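Local coordinates for protein Pcza361.24 (Amycolatopsis orientalis, PDB 3G2M) that probably transfers a methyl group from S-adenosyl-L-methionine to a nitrogen of glycopeptide antibiotics during their biosynthesis, at residues Thr108-Thr114 with Thr136-Met142; Pro85-Leu89 with Phe151-Ile156; Ile161-Asp165 with Arg249-Ala253. All coordinates share one frame; numbering follows the deposited sequence.

Overall arrangement
Interactions 1 and 2 belong to the same seven-stranded sheet and meet where strands 107-111 and 86-89 lie side by side. Interaction 2 sits in the middle of that sheet and is buried. Its backbone ladder is backed mostly by apolar side chains. Interaction 1 pairs an outermost strand with its neighbour and is only partly buried. It runs on into loops that hold cofactor-binding residues, and polar groups appear there. Interaction 3 differs in kind. It ties a turn of the methyltransferase domain, residues 161-165, to strand 244-252 of a separate three-stranded sheet, mainly through polar groups. Met142 and Ile156 reach toward this turn, at Leu164 and Ile161.

Interaction 1: residues Thr108-Thr114 with Thr136-Met142; sequences TALELST and TLVQGDM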
loop_
_atom_site.group_PDB
_atom_site.type_symbol
_atom_site.label_atom_id
_atom_site.label_comp_id
_atom_site.label_asym_id
_atom_site.label_seq_id
_atom_site.Cartn_x
_atom_site.Cartn_y
_atom_site.Cartn_z
ATOM N N THR A 108 12.514 12.215 24.285
ATOM C CA THR A 108 12.685 10.772 24.378
ATOM C C THR A 108 12.697 10.255 22.943
ATOM O O THR A 108 11.721 10.418 22.207
ATOM C CB THR A 108 11.568 10.106 25.197
ATOM O OG1 THR A 108 11.590 10.625 26.531
ATOM C CG2 THR A 108 11.756 8.584 25.251
ATOM N N ALA A 109 13.830 9.695 22.535
ATOM C CA ALA A 109 13.992 9.221 21.168
ATOM C C ALA A 109 13.916 7.699 21.166
ATOM O O ALA A 109 14.705 7.036 21.827
ATOM C CB ALA A 109 15.302 9.706 20.594
ATOM N N LEU A 110 12.939 7.164 20.439
ATOM C CA LEU A 110 12.695 5.725 20.388
ATOM C C LEU A 110 13.206 5.141 19.076
ATOM O O LEU A 110 12.874 5.641 18.001
ATOM C CB LEU A 110 11.190 5.447 20.518
ATOM C CG LEU A 110 10.743 3.983 20.541
ATOM C CD1 LEU A 110 10.605 3.517 21.980
ATOM C CD2 LEU A 110 9.439 3.780 19.794
ATOM N N GLU A 111 13.981 4.063 19.158
ATOM C CA GLU A 111 14.595 3.489 17.969
ATOM C C GLU A 111 14.701 1.972 18.113
ATOM O O GLU A 111 14.997 1.465 19.199
ATOM C CB GLU A 111 15.964 4.148 17.719
ATOM C CG GLU A 111 16.855 3.518 16.647
ATOM C CD GLU A 111 16.165 3.339 15.306
ATOM O OE1 GLU A 111 15.378 4.220 14.906
ATOM O OE2 GLU A 111 16.415 2.307 14.650
ATOM N N LEU A 112 14.447 1.260 17.017
ATOM C CA LEU A 112 14.392 -0.197 17.032
ATOM C C LEU A 112 15.767 -0.867 17.016
ATOM O O LEU A 112 15.984 -1.862 17.717
ATOM C CB LEU A 112 13.551 -0.705 15.854
ATOM C CG LEU A 112 13.235 -2.208 15.773
ATOM C CD1 LEU A 112 12.390 -2.667 16.948
ATOM C CD2 LEU A 112 12.534 -2.526 14.455
ATOM N N SER A 113 16.681 -0.327 16.211
ATOM C CA SER A 113 17.970 -0.967 15.964
ATOM C C SER A 113 18.994 -0.647 17.043
ATOM O O SER A 113 19.212 0.517 17.388
ATOM C CB SER A 113 18.531 -0.551 14.605
ATOM O OG SER A 113 19.886 -0.969 14.497
ATOM N N THR A 114 19.636 -1.698 17.548
ATOM C CA THR A 114 20.658 -1.570 18.583
ATOM C C THR A 114 21.904 -0.869 18.048
ATOM O O THR A 114 22.533 -0.075 18.755
ATOM C CB THR A 114 21.058 -2.948 19.146
ATOM O OG1 THR A 114 21.510 -3.778 18.076
ATOM C CG2 THR A 114 19.872 -3.627 19.793
ATOM N N THR A 136 16.820 11.364 25.994
ATOM C CA THR A 136 16.668 10.031 26.573
ATOM C C THR A 136 16.479 9.002 25.462
ATOM O O THR A 136 15.491 9.051 24.730
ATOM C CB THR A 136 15.459 9.954 27.533
ATOM O OG1 THR A 136 15.599 10.932 28.568
ATOM C CG2 THR A 136 15.350 8.565 28.174
ATOM N N LEU A 137 17.421 8.073 25.342
ATOM C CA LEU A 137 17.337 7.032 24.316
ATOM C C LEU A 137 16.652 5.768 24.818
ATOM O O LEU A 137 16.936 5.294 25.915
ATOM C CB LEU A 137 18.721 6.692 23.757
ATOM C CG LEU A 137 19.374 7.737 22.851
ATOM C CD1 LEU A 137 20.785 7.307 22.506
ATOM C CD2 LEU A 137 18.563 7.945 21.588
ATOM N N VAL A 138 15.748 5.230 24.000
ATOM C CA VAL A 138 14.982 4.035 24.369
ATOM C C VAL A 138 14.862 3.083 23.184
ATOM O O VAL A 138 14.534 3.510 22.075
ATOM C CB VAL A 138 13.551 4.409 24.877
ATOM C CG1 VAL A 138 12.755 3.155 25.220
ATOM C CG2 VAL A 138 13.626 5.322 26.088
ATOM N N GLN A 139 15.136 1.799 23.406
ATOM C CA GLN A 139 14.932 0.814 22.354
ATOM C C GLN A 139 13.462 0.422 22.287
ATOM O O GLN A 139 12.848 0.093 23.299
ATOM C CB GLN A 139 15.817 -0.422 22.535
ATOM C CG GLN A 139 15.707 -1.389 21.357
ATOM C CD GLN A 139 16.899 -2.311 21.205
ATOM O OE1 GLN A 139 17.748 -2.422 22.091
ATOM N NE2 GLN A 139 16.964 -2.987 20.066
ATOM N N GLY A 140 12.896 0.467 21.084
ATOM C CA GLY A 140 11.501 0.092 20.917
ATOM C C GLY A 140 11.028 0.134 19.485
ATOM O O GLY A 140 11.693 0.693 18.617
ATOM N N ASP A 141 9.858 -0.452 19.266
ATOM C CA ASP A 141 9.235 -0.562 17.953
ATOM C C ASP A 141 8.075 0.433 17.822
ATOM O O ASP A 141 7.076 0.316 18.533
ATOM C CB ASP A 141 8.709 -1.991 17.794
ATOM C CG ASP A 141 8.271 -2.311 16.389
ATOM O OD1 ASP A 141 7.840 -1.402 15.639
ATOM O OD2 ASP A 141 8.343 -3.501 16.044
HETATM N N MSE A 142 8.202 1.385 16.895
HETATM C CA MSE A 142 7.160 2.388 16.636
HETATM C C MSE A 142 5.758 1.799 16.373
HETATM O O MSE A 142 4.763 2.470 16.611
HETATM C CB MSE A 142 7.566 3.324 15.480
HETATM C CG MSE A 142 7.891 2.602 14.178
HETATM SE SE MSE A 142 7.967 3.768 12.606
HETATM C CE MSE A 142 9.291 2.679 11.636
#
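Glu111 O accepts a hydrogen bond from Gly140 N at 3.0 Å, and Gln139 CA-H leans on the same oxygen at 3.2 Å. The Gly140 donor stands well above the carbonyl plane. This is the C-terminal end of a parallel strand pair, 108-111 with 136-139, in the Rossmann-like sheet of a SAM-dependent methyltransferase. Farther back, Ala109 N donates to Thr136 O at 2.8 Å, and Ala109 O accepts from Val138 N.

Thr108, Leu110 and Val138 share one face of the sheet. CG1 and CG2 of Val138 divide their work: the first meets Leu110 CD1, the second Thr108 CG2. Leu110 CG is anti to the backbone N (chi1 -178°), and CD1 rests 3.7 Å from Gly140 CA. Ala109 and Leu137 pack on the other face.

Glu111 at the end of its strand, and Asp141 and Met142 in the loop after the other, are seen to bind S-adenosyl-L-methionine in a structure of this protein. Each carboxylate oxygen of Glu111 has a partner: OE2 accepts from Ser113 N, OE1 from Gly92 N. This probably fixes its rotation. Ser113 OG bonds Ser115 OG and caps helix 114-125 at Val116 N. Leu112 CD1 rests against Asp141 CB at 3.8 Å.

Interaction 2: residues Pro85-Leu89 with Phe151-Ile156; sequences PVLEL and FGTVVI
The Phe151 ring lies flat against Leu87, whose CB sits over the ring centre. CB is 3.6 Å from the centroid and 8° off the ring normal, a clear CH-pi contact. The Leu87 chain stands roughly perpendicular to that of Phe151. Leu87 CG is anti to the backbone N (chi1 176°), and the branch beyond it carries CD2 to the ring rim, 3.9 Å from Phe151 CE2. Pro85 O approaches the ring at its edge, near CD1.

Behind these side chains, strands 86-89 and 153-156 pair in parallel at the centre of the Rossmann-like methyltransferase sheet. Leu87 bonds in both directions: its N donates to Thr153 O, and its O accepts from Val155 N at 2.9 Å. Leu89 N then donates to Val155 O at 3.0 Å, in an almost straight bond of 178°.

Leu87, Leu89, Val154 and Ile156 share one face of the sheet. There Leu89 CD1 meets Val154 CG1 at 3.8 Å, and helix 166-179 packs over Leu89, Val154 and Ile156. Val86, Glu88, Thr153 and Val155 take the other face. Val155 CG2 touches the Glu88 chain at CG, also at 3.8 Å. Glu88 is buried, and its OE1 bonds Thr97 OG1.

At the start of the pair, two waters donate to Pro85 O. One of them accepts from Gly152 N at 2.8 Å, and the other bonds Thr153 OG1. Water thus bridges the strands before the direct ladder begins, while mainly apolar packing lines the ladder farther along.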
loop_
_atom_site.group_PDB
_atom_site.type_symbol
_atom_site.label_atom_id
_atom_site.label_comp_id
_atom_site.label_asym_id
_atom_site.label_seq_id
_atom_site.Cartn_x
_atom_site.Cartn_y
_atom_site.Cartn_z
ATOM N N PRO A 85 8.399 17.263 27.771
ATOM C CA PRO A 85 9.099 16.294 26.927
ATOM C C PRO A 85 8.341 15.885 25.658
ATOM O O PRO A 85 7.109 15.817 25.651
ATOM C CB PRO A 85 9.267 15.086 27.855
ATOM C CG PRO A 85 9.291 15.689 29.227
ATOM C CD PRO A 85 8.263 16.770 29.155
ATOM N N VAL A 86 9.104 15.617 24.602
ATOM C CA VAL A 86 8.563 15.183 23.311
ATOM C C VAL A 86 9.025 13.751 23.041
ATOM O O VAL A 86 10.187 13.424 23.251
ATOM C CB VAL A 86 9.030 16.124 22.161
ATOM C CG1 VAL A 86 8.511 15.657 20.803
ATOM C CG2 VAL A 86 8.591 17.571 22.430
ATOM N N LEU A 87 8.111 12.897 22.586
ATOM C CA LEU A 87 8.481 11.563 22.155
ATOM C C LEU A 87 8.698 11.550 20.641
ATOM O O LEU A 87 7.788 11.866 19.879
ATOM C CB LEU A 87 7.404 10.550 22.567
ATOM C CG LEU A 87 7.577 9.095 22.127
ATOM C CD1 LEU A 87 8.852 8.471 22.711
ATOM C CD2 LEU A 87 6.347 8.297 22.520
ATOM N N GLU A 88 9.911 11.222 20.210
ATOM C CA GLU A 88 10.189 11.069 18.780
ATOM C C GLU A 88 10.299 9.590 18.417
ATOM O O GLU A 88 11.162 8.882 18.928
ATOM C CB GLU A 88 11.453 11.822 18.360
ATOM C CG GLU A 88 11.718 11.760 16.855
ATOM C CD GLU A 88 13.100 12.235 16.453
ATOM O OE1 GLU A 88 13.822 12.803 17.300
ATOM O OE2 GLU A 88 13.463 12.047 15.274
ATOM N N LEU A 89 9.413 9.139 17.532
ATOM C CA LEU A 89 9.356 7.731 17.134
ATOM C C LEU A 89 10.275 7.477 15.960
ATOM O O LEU A 89 10.317 8.272 15.012
ATOM C CB LEU A 89 7.923 7.314 16.769
ATOM C CG LEU A 89 6.841 7.612 17.806
ATOM C CD1 LEU A 89 5.441 7.394 17.226
ATOM C CD2 LEU A 89 7.035 6.784 19.077
ATOM N N PHE A 151 3.218 11.837 27.060
ATOM C CA PHE A 151 3.871 13.018 26.493
ATOM C C PHE A 151 2.857 14.010 25.949
ATOM O O PHE A 151 1.786 13.624 25.483
ATOM C CB PHE A 151 4.833 12.617 25.365
ATOM C CG PHE A 151 5.908 11.653 25.783
ATOM C CD1 PHE A 151 7.192 12.105 26.044
ATOM C CD2 PHE A 151 5.644 10.291 25.889
ATOM C CE1 PHE A 151 8.197 11.222 26.426
ATOM C CE2 PHE A 151 6.636 9.402 26.272
ATOM C CZ PHE A 151 7.919 9.868 26.536
ATOM N N GLY A 152 3.201 15.294 26.004
ATOM C CA GLY A 152 2.346 16.335 25.437
ATOM C C GLY A 152 2.462 16.411 23.925
ATOM O O GLY A 152 1.569 16.931 23.260
ATOM N N THR A 153 3.570 15.893 23.394
ATOM C CA THR A 153 3.875 15.908 21.960
ATOM C C THR A 153 4.528 14.589 21.548
ATOM O O THR A 153 5.473 14.132 22.189
ATOM C CB THR A 153 4.842 17.067 21.593
ATOM O OG1 THR A 153 4.357 18.297 22.143
ATOM C CG2 THR A 153 4.974 17.219 20.076
ATOM N N VAL A 154 4.005 13.980 20.485
ATOM C CA VAL A 154 4.616 12.807 19.867
ATOM C C VAL A 154 4.805 13.086 18.372
ATOM O O VAL A 154 3.883 13.538 17.703
ATOM C CB VAL A 154 3.768 11.515 20.081
ATOM C CG1 VAL A 154 4.408 10.317 19.362
ATOM C CG2 VAL A 154 3.599 11.202 21.569
ATOM N N VAL A 155 6.003 12.823 17.857
ATOM C CA VAL A 155 6.329 13.129 16.456
ATOM C C VAL A 155 6.856 11.912 15.688
ATOM O O VAL A 155 7.508 11.032 16.259
ATOM C CB VAL A 155 7.324 14.342 16.307
ATOM C CG1 VAL A 155 6.739 15.614 16.911
ATOM C CG2 VAL A 155 8.669 14.048 16.930
ATOM N N ILE A 156 6.550 11.865 14.391
ATOM C CA ILE A 156 7.091 10.835 13.509
ATOM C C ILE A 156 7.359 11.418 12.120
ATOM O O ILE A 156 6.571 12.214 11.605
ATOM C CB ILE A 156 6.175 9.563 13.450
ATOM C CG1 ILE A 156 6.905 8.383 12.791
ATOM C CG2 ILE A 156 4.829 9.849 12.759
ATOM C CD1 ILE A 156 6.175 7.057 12.939
HETATM O O HOH W 1 5.291 18.129 24.889
HETATM O O HOH W 2 5.248 16.192 27.722
#

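Interaction 3: residues Ile161-Asp165 with Arg249-Ala253; sequences INELD and RRLLA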
loop_
_atom_site.group_PDB
_atom_site.type_symbol
_atom_site.label_atom_id
_atom_site.label_comp_id
_atom_site.label_asym_id
_atom_site.label_seq_id
_atom_site.Cartn_x
_atom_site.Cartn_y
_atom_site.Cartn_z
ATOM N N ILE A 161 7.109 6.318 9.105
ATOM C CA ILE A 161 5.737 5.793 8.992
ATOM C C ILE A 161 5.553 5.018 7.679
ATOM O O ILE A 161 4.885 3.992 7.646
ATOM C CB ILE A 161 4.642 6.891 9.184
ATOM C CG1 ILE A 161 3.229 6.257 9.131
ATOM C CG2 ILE A 161 4.813 8.022 8.164
ATOM C CD1 ILE A 161 2.089 7.150 9.624
ATOM N N ASN A 162 6.188 5.488 6.608
ATOM C CA ASN A 162 6.109 4.800 5.315
ATOM C C ASN A 162 6.784 3.423 5.294
ATOM O O ASN A 162 6.559 2.639 4.377
ATOM C CB ASN A 162 6.636 5.693 4.178
ATOM C CG ASN A 162 5.566 6.638 3.633
ATOM O OD1 ASN A 162 4.632 6.206 2.956
ATOM N ND2 ASN A 162 5.711 7.933 3.911
ATOM N N GLU A 163 7.591 3.122 6.306
ATOM C CA GLU A 163 8.196 1.788 6.429
ATOM C C GLU A 163 7.203 0.745 6.968
ATOM O O GLU A 163 7.470 -0.457 6.932
ATOM C CB GLU A 163 9.469 1.853 7.296
ATOM C CG GLU A 163 10.657 2.449 6.525
ATOM C CD GLU A 163 11.956 2.540 7.311
ATOM O OE1 GLU A 163 12.003 2.207 8.525
ATOM O OE2 GLU A 163 12.959 2.952 6.685
ATOM N N LEU A 164 6.047 1.210 7.445
ATOM C CA LEU A 164 5.055 0.337 8.085
ATOM C C LEU A 164 3.906 -0.026 7.145
ATOM O O LEU A 164 3.360 0.845 6.458
ATOM C CB LEU A 164 4.488 1.024 9.337
ATOM C CG LEU A 164 5.428 1.429 10.481
ATOM C CD1 LEU A 164 4.624 2.055 11.630
ATOM C CD2 LEU A 164 6.250 0.223 10.976
ATOM N N ASP A 165 3.532 -1.304 7.130
ATOM C CA ASP A 165 2.364 -1.752 6.377
ATOM C C ASP A 165 1.068 -1.322 7.082
ATOM O O ASP A 165 1.112 -0.685 8.139
ATOM C CB ASP A 165 2.411 -3.273 6.088
ATOM C CG ASP A 165 2.286 -4.137 7.337
ATOM O OD1 ASP A 165 1.861 -3.651 8.408
ATOM O OD2 ASP A 165 2.624 -5.336 7.238
ATOM N N ARG A 249 10.350 1.784 -2.502
ATOM C CA ARG A 249 9.777 1.956 -1.169
ATOM C C ARG A 249 8.354 2.479 -1.222
ATOM O O ARG A 249 7.941 3.102 -2.203
ATOM C CB ARG A 249 10.648 2.855 -0.287
ATOM C CG ARG A 249 10.818 4.295 -0.766
ATOM C CD ARG A 249 11.509 5.152 0.312
ATOM N N ARG A 250 7.620 2.205 -0.151
ATOM C CA ARG A 250 6.245 2.641 -0.005
ATOM C C ARG A 250 6.186 4.158 0.029
ATOM O O ARG A 250 7.011 4.801 0.683
ATOM C CB ARG A 250 5.673 2.079 1.299
ATOM C CG ARG A 250 4.263 2.548 1.646
ATOM C CD ARG A 250 3.805 1.965 2.980
ATOM N NE ARG A 250 3.612 0.517 2.917
ATOM C CZ ARG A 250 4.485 -0.394 3.347
ATOM N NH1 ARG A 250 5.649 -0.035 3.876
ATOM N NH2 ARG A 250 4.183 -1.682 3.248
ATOM N N LEU A 251 5.217 4.722 -0.688
ATOM C CA LEU A 251 4.911 6.141 -0.561
ATOM C C LEU A 251 3.411 6.327 -0.430
ATOM O O LEU A 251 2.667 6.192 -1.403
ATOM C CB LEU A 251 5.478 6.965 -1.734
ATOM C CG LEU A 251 5.402 8.495 -1.578
ATOM C CD1 LEU A 251 6.249 8.979 -0.404
ATOM C CD2 LEU A 251 5.828 9.200 -2.842
ATOM N N LEU A 252 2.974 6.625 0.788
ATOM C CA LEU A 252 1.569 6.847 1.051
ATOM C C LEU A 252 1.198 8.288 0.719
ATOM O O LEU A 252 1.982 9.228 0.957
ATOM C CB LEU A 252 1.242 6.544 2.519
ATOM C CG LEU A 252 1.424 5.104 3.010
ATOM C CD1 LEU A 252 1.726 5.074 4.509
ATOM C CD2 LEU A 252 0.202 4.265 2.674
ATOM N N ALA A 253 0.003 8.459 0.167
ATOM C CA ALA A 253 -0.570 9.786 -0.003
ATOM C C ALA A 253 -0.883 10.349 1.385
ATOM O O ALA A 253 -1.419 9.628 2.222
ATOM C CB ALA A 253 -1.846 9.697 -0.859
HETATM O O HOH W 3 3.919 9.759 2.656
#
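The Arg250 guanidinium grips the backbone O of Asn162, while the Asn162 side-chain amide grips the backbone of Leu252. The Arg250 side chain leaves strand 249-252 extended, bends at chi3 (-68°), and lays its guanidinium beside the turn. NH1 donates to Asn162 O at 2.9 Å, with the oxygen in the guanidinium plane and the bond nearly straight at 169°. Leu164 O and Asp165 CA lie over one face of the same group. Arg250 NE has a further, weak and long ion pair with Glu225.

Asn162 points its amide at Leu252, while the Arg250 chain stands roughly across its own strand. Asn162 OD1 accepts from Leu252 N at 2.8 Å, and the Leu252 side chain runs antiparallel alongside the amide, its CG 3.4 Å from OD1. ND2 bonds Ser158 O and a water, and that water donates to Leu252 O at 2.6 Å. The buried amide is therefore held at both ends.

Residues 161-164 form a type I beta turn, closed by Leu164 N on Ile161 O. Asp165 then caps helix 166-179 through OD1 on Asp168 N. The contact joins a turn of the Rossmann-like methyltransferase domain, close to cofactor-binding Met142, to a strand of the separate three-stranded sheet.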